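Local coordinates for protein phosphatase YwpJ (Bacillus subtilis, PDB 1NRW) that removes phosphate from phosphorylated five- and six-carbon sugars and nucleotide monophosphates in vitro, as a magnesium-dependent phosphatase of the haloacid dehalogenase superfamily, at residues L16-Q21 / T274-G279; E83-K88 / Y173-F178. All coordinates share one frame; numbering follows the deposited sequence.

From the N terminus, strand 6-10 and helix 11-15 bring the chain past the metal-binding aspartates and into 16-21, whose partner, 274-279, comes only 253 residues later, just before the last helix. Interaction 1 therefore closes a loop around nearly the whole molecule and joins two loops of the core domain. Interaction 2 is nested within that loop. Here the chain has left the edge strand of the core sheet, 79-82, and enters helix 87-99; 85 residues further on, strand 172-178 of the six-stranded sheet returns to pack against 83-88. The two contacts do not touch, their centres lying 29 Å apart on opposite sides of the chain's centre.

Interaction 1 (L16-Q21 / T274-G279); sequences LNSKHQ and TNDEHG
Ser18 and Asp276 join two loops of the HAD core domain, one following helix 11-15, which carries the metal-binding Asp12, the other leading into helix 279-286. The Asp276 carboxylate holds Ser18 through both its oxygens. Asp276 OD1 takes Ser18 N on its syn lone pair at 2.7 Å; Asp276 OD2 accepts Ser18 OG at 2.8 Å, also from the syn side but 23° out of the carboxylate plane. Ser18 OG sits between its backbone N and carbonyl carbon (chi1 59°), which turns the hydroxyl to the same carboxylate as the amide. Asn17 CB lies 3.1 Å from Asp276 OD1, and the Asn17 amide stands almost perpendicular to the carboxylate. Asn17 OD1 closes an Asx turn with Lys19 N and also accepts Gln21 N from the opposite face, while a water links Asn17 ND2 to Asp276 O. Asn275 ND2 meets a lone pair of Leu16 O in the carbonyl plane at 3.0 Å; Asn275 OD1 goes to Asn133. With an alanine in place of Asp276, the amide and hydroxyl of Ser18 would probably both be left without their acceptor. The carboxylate is met here by neutral donors, and the paired N-H and O-H probably stabilise its charge.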
# COMPACT_ATOMS: atom_id res chain seq x y z
N LEU A 16 6.33 4.68 7.82
CA LEU A 16 6.86 3.73 8.79
C LEU A 16 8.36 3.55 8.64
O LEU A 16 8.88 3.54 7.52
CB LEU A 16 6.19 2.37 8.61
CG LEU A 16 4.66 2.35 8.78
CD1 LEU A 16 4.14 0.96 8.48
CD2 LEU A 16 4.28 2.78 10.19
N ASN A 17 9.07 3.43 9.76
CA ASN A 17 10.50 3.19 9.70
C ASN A 17 10.72 1.69 9.53
O ASN A 17 9.75 0.94 9.34
CB ASN A 17 11.22 3.73 10.95
CG ASN A 17 10.80 3.03 12.24
OD1 ASN A 17 10.15 1.98 12.23
ND2 ASN A 17 11.19 3.62 13.36
N SER A 18 11.97 1.25 9.60
CA SER A 18 12.29 -0.16 9.40
C SER A 18 11.80 -1.09 10.51
O SER A 18 11.91 -2.32 10.39
CB SER A 18 13.80 -0.33 9.18
OG SER A 18 14.55 0.16 10.28
N LYS A 19 11.26 -0.52 11.58
CA LYS A 19 10.71 -1.31 12.67
C LYS A 19 9.19 -1.16 12.67
O LYS A 19 8.51 -1.56 13.61
CB LYS A 19 11.30 -0.86 14.01
CG LYS A 19 12.73 -1.33 14.20
CD LYS A 19 13.28 -1.01 15.58
CE LYS A 19 13.61 0.45 15.74
NZ LYS A 19 14.38 0.69 17.00
N HIS A 20 8.69 -0.59 11.58
CA HIS A 20 7.27 -0.33 11.37
C HIS A 20 6.61 0.50 12.45
O HIS A 20 5.46 0.27 12.84
CB HIS A 20 6.49 -1.63 11.14
CG HIS A 20 6.49 -2.08 9.71
ND1 HIS A 20 5.61 -3.01 9.22
CD2 HIS A 20 7.27 -1.71 8.66
CE1 HIS A 20 5.84 -3.21 7.93
NE2 HIS A 20 6.84 -2.43 7.57
N GLN A 21 7.36 1.49 12.94
CA GLN A 21 6.86 2.40 13.94
C GLN A 21 6.65 3.73 13.24
O GLN A 21 7.20 3.97 12.16
CB GLN A 21 7.91 2.63 15.03
CG GLN A 21 8.51 1.37 15.64
CD GLN A 21 9.76 1.67 16.44
OE1 GLN A 21 10.57 2.51 16.06
NE2 GLN A 21 9.93 0.97 17.56
N THR A 274 15.82 9.15 4.39
CA THR A 274 15.27 7.79 4.43
C THR A 274 14.12 7.74 5.43
O THR A 274 13.97 8.64 6.27
CB THR A 274 16.32 6.75 4.88
OG1 THR A 274 16.71 7.01 6.23
CG2 THR A 274 17.54 6.79 3.98
N ASN A 275 13.32 6.68 5.37
CA ASN A 275 12.22 6.56 6.31
C ASN A 275 12.73 6.56 7.74
O ASN A 275 12.13 7.18 8.62
CB ASN A 275 11.38 5.30 6.02
CG ASN A 275 12.19 4.01 6.02
OD1 ASN A 275 13.40 4.01 5.77
ND2 ASN A 275 11.52 2.89 6.30
N ASP A 276 13.85 5.88 7.98
CA ASP A 276 14.43 5.81 9.32
C ASP A 276 14.92 7.15 9.84
O ASP A 276 14.96 7.38 11.06
CB ASP A 276 15.56 4.78 9.35
CG ASP A 276 15.05 3.35 9.31
OD1 ASP A 276 13.82 3.16 9.38
OD2 ASP A 276 15.88 2.42 9.21
N GLU A 277 15.31 8.04 8.93
CA GLU A 277 15.79 9.36 9.31
C GLU A 277 14.65 10.38 9.31
O GLU A 277 14.87 11.58 9.25
CB GLU A 277 16.90 9.82 8.36
CG GLU A 277 18.18 9.02 8.49
CD GLU A 277 18.87 9.23 9.83
OE1 GLU A 277 19.74 8.41 10.19
OE2 GLU A 277 18.55 10.22 10.52
N HIS A 278 13.42 9.88 9.39
CA HIS A 278 12.23 10.72 9.41
C HIS A 278 12.03 11.56 8.15
O HIS A 278 11.72 12.75 8.23
CB HIS A 278 12.26 11.63 10.65
CG HIS A 278 12.70 10.91 11.89
ND1 HIS A 278 13.84 11.25 12.58
CD2 HIS A 278 12.19 9.83 12.51
CE1 HIS A 278 14.02 10.40 13.58
NE2 HIS A 278 13.03 9.52 13.56
N GLY A 279 12.20 10.92 7.00
CA GLY A 279 12.03 11.60 5.73
C GLY A 279 10.70 12.31 5.57
O GLY A 279 10.62 13.39 4.99
O HOH W 1 13.11 5.83 13.14

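Interaction 2 (E83-K88 / Y173-F178); sequences ETIDKK and YNILGF
The Tyr173 ring meets the carbonyl of Glu83 at its edge: Glu83 O lies near the ring plane, 4.0 Å from Tyr173 CD1. Thr84 comes in obliquely with its methyl, CG2 resting 3.7 Å from Tyr173 CE1. Although the CB of Tyr173 points away from 83-88, the side-chain torsion, with CG beside the backbone N (chi1 -58°), brings the ring back to Glu83 and Thr84, and Ala67 touches it as well.

Close to this aromatic contact the two backbones share a water, which donates to Glu83 O and to Tyr173 O, each at 2.7 Å. It gives both carbonyls a donor and bridges the two segments.

Next to this water-bridged carbonyl the contact turns apolar. Ile85 points toward the strand, and its extended outer arm (chi2 169°) lays CD1 3.9 Å from Tyr173 O and 4.1 Å from Ile175 CD1. Ile175 is also packed against Ile93, Leu94 and Leu97 of helix 87-99, while Ile85 touches Ala90, so the two isoleucines meet beneath that helix. Asp86 is its N-cap: Asp86 OD1 accepts from Lys88 N at 2.7 Å, fixing where the helix begins.

Tyr173 and Asn174 both face Phe107, forming a classic beta bulge in strand 172-178. Within the bulge Asn174 has its CB pointing away from 83-88, and its ND2 bonds to Glu209 OE1 and to the backbone oxygen of Gly45, a phosphate-binding residue. Strand 172-178 belongs to the second, six-stranded sheet, and 83-88 is the connection into it from the core sheet. The arrangement is that of the alpha/beta cap domain inserted into the core of Cof-type HAD phosphatases, here packed against its own entry linker.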
# COMPACT_ATOMS: atom_id res chain seq x y z
N GLU A 83 -13.69 0.40 -5.14
CA GLU A 83 -13.54 0.08 -6.56
C GLU A 83 -13.18 -1.39 -6.60
O GLU A 83 -12.06 -1.77 -6.26
CB GLU A 83 -12.43 0.92 -7.18
CG GLU A 83 -12.33 0.82 -8.70
CD GLU A 83 -13.49 1.49 -9.41
OE1 GLU A 83 -13.90 2.60 -8.99
OE2 GLU A 83 -13.99 0.92 -10.41
N THR A 84 -14.12 -2.22 -7.03
CA THR A 84 -13.92 -3.66 -7.06
C THR A 84 -13.43 -4.26 -8.36
O THR A 84 -13.58 -3.68 -9.44
CB THR A 84 -15.21 -4.40 -6.67
OG1 THR A 84 -16.23 -4.09 -7.63
CG2 THR A 84 -15.67 -3.97 -5.29
N ILE A 85 -12.84 -5.44 -8.24
CA ILE A 85 -12.35 -6.20 -9.38
C ILE A 85 -13.54 -7.06 -9.79
O ILE A 85 -14.17 -7.69 -8.94
CB ILE A 85 -11.20 -7.16 -8.98
CG1 ILE A 85 -9.99 -6.36 -8.48
CG2 ILE A 85 -10.80 -8.04 -10.16
CD1 ILE A 85 -8.93 -7.23 -7.81
N ASP A 86 -13.86 -7.07 -11.08
CA ASP A 86 -14.97 -7.88 -11.58
C ASP A 86 -14.80 -9.30 -11.05
O ASP A 86 -13.71 -9.87 -11.14
CB ASP A 86 -14.98 -7.89 -13.11
CG ASP A 86 -16.05 -8.79 -13.69
OD1 ASP A 86 -15.91 -10.03 -13.59
OD2 ASP A 86 -17.04 -8.26 -14.24
N LYS A 87 -15.86 -9.87 -10.49
CA LYS A 87 -15.79 -11.21 -9.92
C LYS A 87 -15.28 -12.31 -10.84
O LYS A 87 -14.56 -13.20 -10.39
CB LYS A 87 -17.15 -11.61 -9.33
CG LYS A 87 -17.43 -10.94 -7.99
CD LYS A 87 -18.63 -11.56 -7.30
CE LYS A 87 -18.80 -10.99 -5.90
NZ LYS A 87 -18.96 -9.51 -5.91
N LYS A 88 -15.64 -12.26 -12.11
CA LYS A 88 -15.16 -13.29 -13.03
C LYS A 88 -13.67 -13.13 -13.27
O LYS A 88 -12.95 -14.12 -13.41
CB LYS A 88 -15.93 -13.22 -14.35
CG LYS A 88 -17.33 -13.80 -14.24
CD LYS A 88 -18.05 -13.83 -15.57
CE LYS A 88 -19.34 -14.62 -15.46
NZ LYS A 88 -20.20 -14.13 -14.35
N TYR A 173 -10.91 -6.26 -3.68
CA TYR A 173 -10.28 -4.96 -3.89
C TYR A 173 -8.86 -5.01 -4.45
O TYR A 173 -8.51 -4.26 -5.35
CB TYR A 173 -10.24 -4.16 -2.59
CG TYR A 173 -11.60 -3.93 -1.96
CD1 TYR A 173 -12.67 -3.45 -2.71
CD2 TYR A 173 -11.80 -4.17 -0.60
CE1 TYR A 173 -13.91 -3.22 -2.13
CE2 TYR A 173 -13.03 -3.95 -0.01
CZ TYR A 173 -14.09 -3.47 -0.77
OH TYR A 173 -15.31 -3.25 -0.18
N ASN A 174 -8.04 -5.89 -3.89
CA ASN A 174 -6.64 -5.98 -4.31
C ASN A 174 -6.19 -7.42 -4.09
O ASN A 174 -6.59 -8.05 -3.11
CB ASN A 174 -5.81 -5.00 -3.47
CG ASN A 174 -4.39 -4.79 -4.00
OD1 ASN A 174 -4.14 -4.85 -5.20
ND2 ASN A 174 -3.46 -4.51 -3.08
N ILE A 175 -5.39 -7.93 -5.01
CA ILE A 175 -4.87 -9.29 -4.91
C ILE A 175 -3.36 -9.23 -4.99
O ILE A 175 -2.79 -8.73 -5.97
CB ILE A 175 -5.39 -10.19 -6.05
CG1 ILE A 175 -6.92 -10.29 -5.97
CG2 ILE A 175 -4.77 -11.58 -5.94
CD1 ILE A 175 -7.56 -11.01 -7.16
N LEU A 176 -2.70 -9.72 -3.94
CA LEU A 176 -1.25 -9.74 -3.89
C LEU A 176 -0.76 -11.15 -4.25
O LEU A 176 -1.29 -12.13 -3.73
CB LEU A 176 -0.75 -9.35 -2.49
CG LEU A 176 0.77 -9.36 -2.24
CD1 LEU A 176 1.10 -8.39 -1.11
CD2 LEU A 176 1.25 -10.77 -1.91
N GLY A 177 0.20 -11.22 -5.16
CA GLY A 177 0.79 -12.48 -5.56
C GLY A 177 2.26 -12.45 -5.16
O GLY A 177 2.91 -11.41 -5.29
N PHE A 178 2.79 -13.57 -4.69
CA PHE A 178 4.18 -13.62 -4.24
C PHE A 178 4.87 -14.91 -4.66
O PHE A 178 4.24 -15.97 -4.70
CB PHE A 178 4.20 -13.52 -2.71
CG PHE A 178 5.54 -13.77 -2.07
CD1 PHE A 178 6.34 -12.71 -1.65
CD2 PHE A 178 5.99 -15.07 -1.86
CE1 PHE A 178 7.57 -12.94 -1.02
CE2 PHE A 178 7.22 -15.32 -1.23
CZ PHE A 178 8.01 -14.25 -0.81
O HOH W 2 -9.87 -3.02 -7.29